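Tlr1789 protein (Thermosynechococcus elongatus, PDB 2X8X) probably helps insert or move proteins at the cyanobacterial outer membrane as an Omp85 family member, its three N-terminal POTRA domains probably receiving clients. Local coordinates at residues Gly86-Thr91 and Val149-Val154. Residues are numbered along the deposited sequence; the frame is centred on the assembly and turned at random.
Sequences GNQVLT and VAEGVV
Gly-86 and Val-149 face each other where two neighbouring parallel strands, 81-85 and 144-150, run out, their CA atoms 5.4 Å apart. Beyond this point the chains separate: 86-91 folds into an irregular turn leading to helix 92-99, while 151-153 crosses to the next strand, 154-161. A water bridges the parting backbones, giving a hydrogen to Gly-86 O and accepting one from Glu-151 N at 3.0 Å. Glu-151 then sends its side chain back into the turn. With CG anti to its own carbonyl carbon (chi1 -62°) and the chain extended beyond, the carboxylate meets three successive amides. Val-89 N donates to the syn lone pair of Glu-151 OE1 at 2.9 Å. The other oxygen, OE2, is held from opposite faces of the carboxylate plane, by Gln-88 N at 2.9 Å in a nearly straight bond (168°) and by Leu-90 N at 3.2 Å. Tyr-123 OH of helix 109-125 also bonds OE2; with both oxygens gripped, the buried carboxylate is held against rotation, and the donors would be expected to favour its ionised form. Within the turn, Asn-87 ND2 reaches Leu-90 O at 3.1 Å. Alongside this network, Leu-90 CD2 meets Val-149 CG1 at 4.0 Å, and both side chains touch helix 109-125; the side chains of Gln-88 and Val-153 cross at about a right angle. Glu-151, in the short connection between strands 144-150 and 154-161, holds the turn that precedes helix 92-99. A three-stranded mixed sheet with two helices is the POTRA fold, here the middle one of three.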
ATOM      1  N   GLY A  86       9.853   6.191   5.895  1.00 20.32           N
ATOM      2  CA  GLY A  86       9.507   7.337   5.041  1.00 20.95           C
ATOM      3  C   GLY A  86       8.331   8.107   5.588  1.00 21.09           C
ATOM      4  O   GLY A  86       7.778   9.014   4.938  1.00 23.15           O
ATOM      5  N   ASN A  87       7.940   7.758   6.790  1.00 22.83           N
ATOM      6  CA  ASN A  87       6.786   8.348   7.449  1.00 25.01           C
ATOM      7  C   ASN A  87       7.116   9.620   8.247  1.00 26.45           C
ATOM      8  O   ASN A  87       8.199   9.710   8.812  1.00 26.18           O
ATOM      9  CB  ASN A  87       6.230   7.341   8.415  1.00 24.61           C
ATOM     10  CG  ASN A  87       7.259   6.879   9.428  1.00 26.44           C
ATOM     11  OD1 ASN A  87       8.355   6.447   9.063  1.00 29.83           O
ATOM     12  ND2 ASN A  87       6.902   6.919  10.707  1.00 28.97           N
ATOM     13  N   GLN A  88       6.142  10.530   8.369  1.00 27.77           N
ATOM     14  CA  GLN A  88       6.271  11.786   9.144  1.00 29.54           C
ATOM     15  C   GLN A  88       4.949  12.030   9.843  1.00 27.66           C
ATOM     16  O   GLN A  88       4.876  11.943  11.049  1.00 27.87           O
ATOM     17  CB  GLN A  88       6.551  13.026   8.278  1.00 29.09           C
ATOM     18  CG  GLN A  88       7.995  13.172   7.694  1.00 38.06           C
ATOM     19  CD  GLN A  88       8.107  12.688   6.177  1.00 45.87           C
ATOM     20  OE1 GLN A  88       7.069  12.452   5.464  1.00 43.13           O
ATOM     21  NE2 GLN A  88       9.363  12.540   5.698  1.00 42.66           N
ATOM     22  N   VAL A  89       3.911  12.354   9.079  1.00 26.17           N
ATOM     23  CA  VAL A  89       2.594  12.584   9.688  1.00 25.25           C
ATOM     24  C   VAL A  89       1.891  11.315  10.133  1.00 24.59           C
ATOM     25  O   VAL A  89       1.028  11.384  10.995  1.00 25.01           O
ATOM     26  CB  VAL A  89       1.596  13.386   8.810  1.00 24.44           C
ATOM     27  CG1 VAL A  89       2.089  14.832   8.646  1.00 26.27           C
ATOM     28  CG2 VAL A  89       1.336  12.701   7.549  1.00 22.31           C
ATOM     29  N   LEU A  90       2.248  10.182   9.522  1.00 23.81           N
ATOM     30  CA  LEU A  90       1.932   8.848  10.061  1.00 22.51           C
ATOM     31  C   LEU A  90       2.976   8.436  11.066  1.00 22.70           C
ATOM     32  O   LEU A  90       4.176   8.319  10.761  1.00 25.33           O
ATOM     33  CB  LEU A  90       1.833   7.811   8.925  1.00 22.74           C
ATOM     34  CG  LEU A  90       1.569   6.308   9.282  1.00 22.22           C
ATOM     35  CD1 LEU A  90       0.129   6.005   9.751  1.00 19.59           C
ATOM     36  CD2 LEU A  90       1.932   5.410   8.033  1.00 17.75           C
ATOM     37  N   THR A  91       2.576   8.277  12.306  1.00 23.95           N
ATOM     38  CA  THR A  91       3.571   7.933  13.327  1.00 23.61           C
ATOM     39  C   THR A  91       3.669   6.419  13.431  1.00 24.16           C
ATOM     40  O   THR A  91       2.695   5.688  13.162  1.00 23.13           O
ATOM     41  CB  THR A  91       3.191   8.527  14.691  1.00 24.28           C
ATOM     42  OG1 THR A  91       2.005   7.885  15.148  1.00 22.85           O
ATOM     43  CG2 THR A  91       2.939  10.074  14.583  1.00 25.16           C
ATOM     44  N   VAL A 149       6.053   4.319   3.106  1.00 18.38           N
ATOM     45  CA  VAL A 149       5.078   5.298   2.632  1.00 16.81           C
ATOM     46  C   VAL A 149       5.804   6.455   1.906  1.00 19.35           C
ATOM     47  O   VAL A 149       6.994   6.719   2.151  1.00 17.86           O
ATOM     48  CB  VAL A 149       4.262   5.852   3.748  1.00 18.16           C
ATOM     49  CG1 VAL A 149       3.419   4.729   4.423  1.00 15.01           C
ATOM     50  CG2 VAL A 149       5.209   6.465   4.737  1.00 15.06           C
ATOM     51  N   ALA A 150       5.073   7.066   0.987  1.00 17.81           N
ATOM     52  CA  ALA A 150       5.431   8.348   0.383  1.00 19.69           C
ATOM     53  C   ALA A 150       4.265   9.233   0.718  1.00 19.87           C
ATOM     54  O   ALA A 150       3.190   9.067   0.156  1.00 20.76           O
ATOM     55  CB  ALA A 150       5.546   8.207  -1.081  1.00 19.40           C
ATOM     56  N   GLU A 151       4.496  10.173   1.621  1.00 18.83           N
ATOM     57  CA  GLU A 151       3.432  10.947   2.203  1.00 19.03           C
ATOM     58  C   GLU A 151       3.095  12.170   1.352  1.00 19.60           C
ATOM     59  O   GLU A 151       2.015  12.709   1.497  1.00 18.96           O
ATOM     60  CB  GLU A 151       3.887  11.419   3.566  1.00 17.89           C
ATOM     61  CG  GLU A 151       4.161  10.222   4.494  1.00 21.51           C
ATOM     62  CD  GLU A 151       4.114  10.626   5.935  1.00 25.29           C
ATOM     63  OE1 GLU A 151       4.363  11.814   6.229  1.00 27.66           O
ATOM     64  OE2 GLU A 151       3.804   9.776   6.762  1.00 24.18           O
ATOM     65  N   GLY A 152       4.006  12.585   0.470  1.00 18.63           N
ATOM     66  CA  GLY A 152       3.780  13.790  -0.369  1.00 20.20           C
ATOM     67  C   GLY A 152       4.530  15.001   0.194  1.00 21.50           C
ATOM     68  O   GLY A 152       3.979  16.083   0.344  1.00 22.71           O
ATOM     69  N   VAL A 153       5.783  14.807   0.582  1.00 21.92           N
ATOM     70  CA  VAL A 153       6.651  15.903   1.099  1.00 21.33           C
ATOM     71  C   VAL A 153       6.936  16.938  -0.026  1.00 19.99           C
ATOM     72  O   VAL A 153       7.207  16.580  -1.196  1.00 18.35           O
ATOM     73  CB  VAL A 153       8.008  15.342   1.717  1.00 21.75           C
ATOM     74  CG1 VAL A 153       8.955  16.514   2.246  1.00 20.75           C
ATOM     75  CG2 VAL A 153       7.730  14.382   2.855  1.00 20.40           C
ATOM     76  N   VAL A 154       6.783  18.212   0.364  1.00 21.47           N
ATOM     77  CA  VAL A 154       7.072  19.384  -0.468  1.00 20.89           C
ATOM     78  C   VAL A 154       8.583  19.667  -0.383  1.00 23.09           C
ATOM     79  O   VAL A 154       9.117  20.050   0.662  1.00 24.75           O
ATOM     80  CB  VAL A 154       6.193  20.611  -0.089  1.00 21.44           C
ATOM     81  CG1 VAL A 154       6.600  21.809  -0.936  1.00 18.46           C
ATOM     82  CG2 VAL A 154       4.684  20.308  -0.403  1.00 15.14           C
TER
HETATM   83  O   HOH W   1       7.201  10.434   3.000  1.00 19.58           O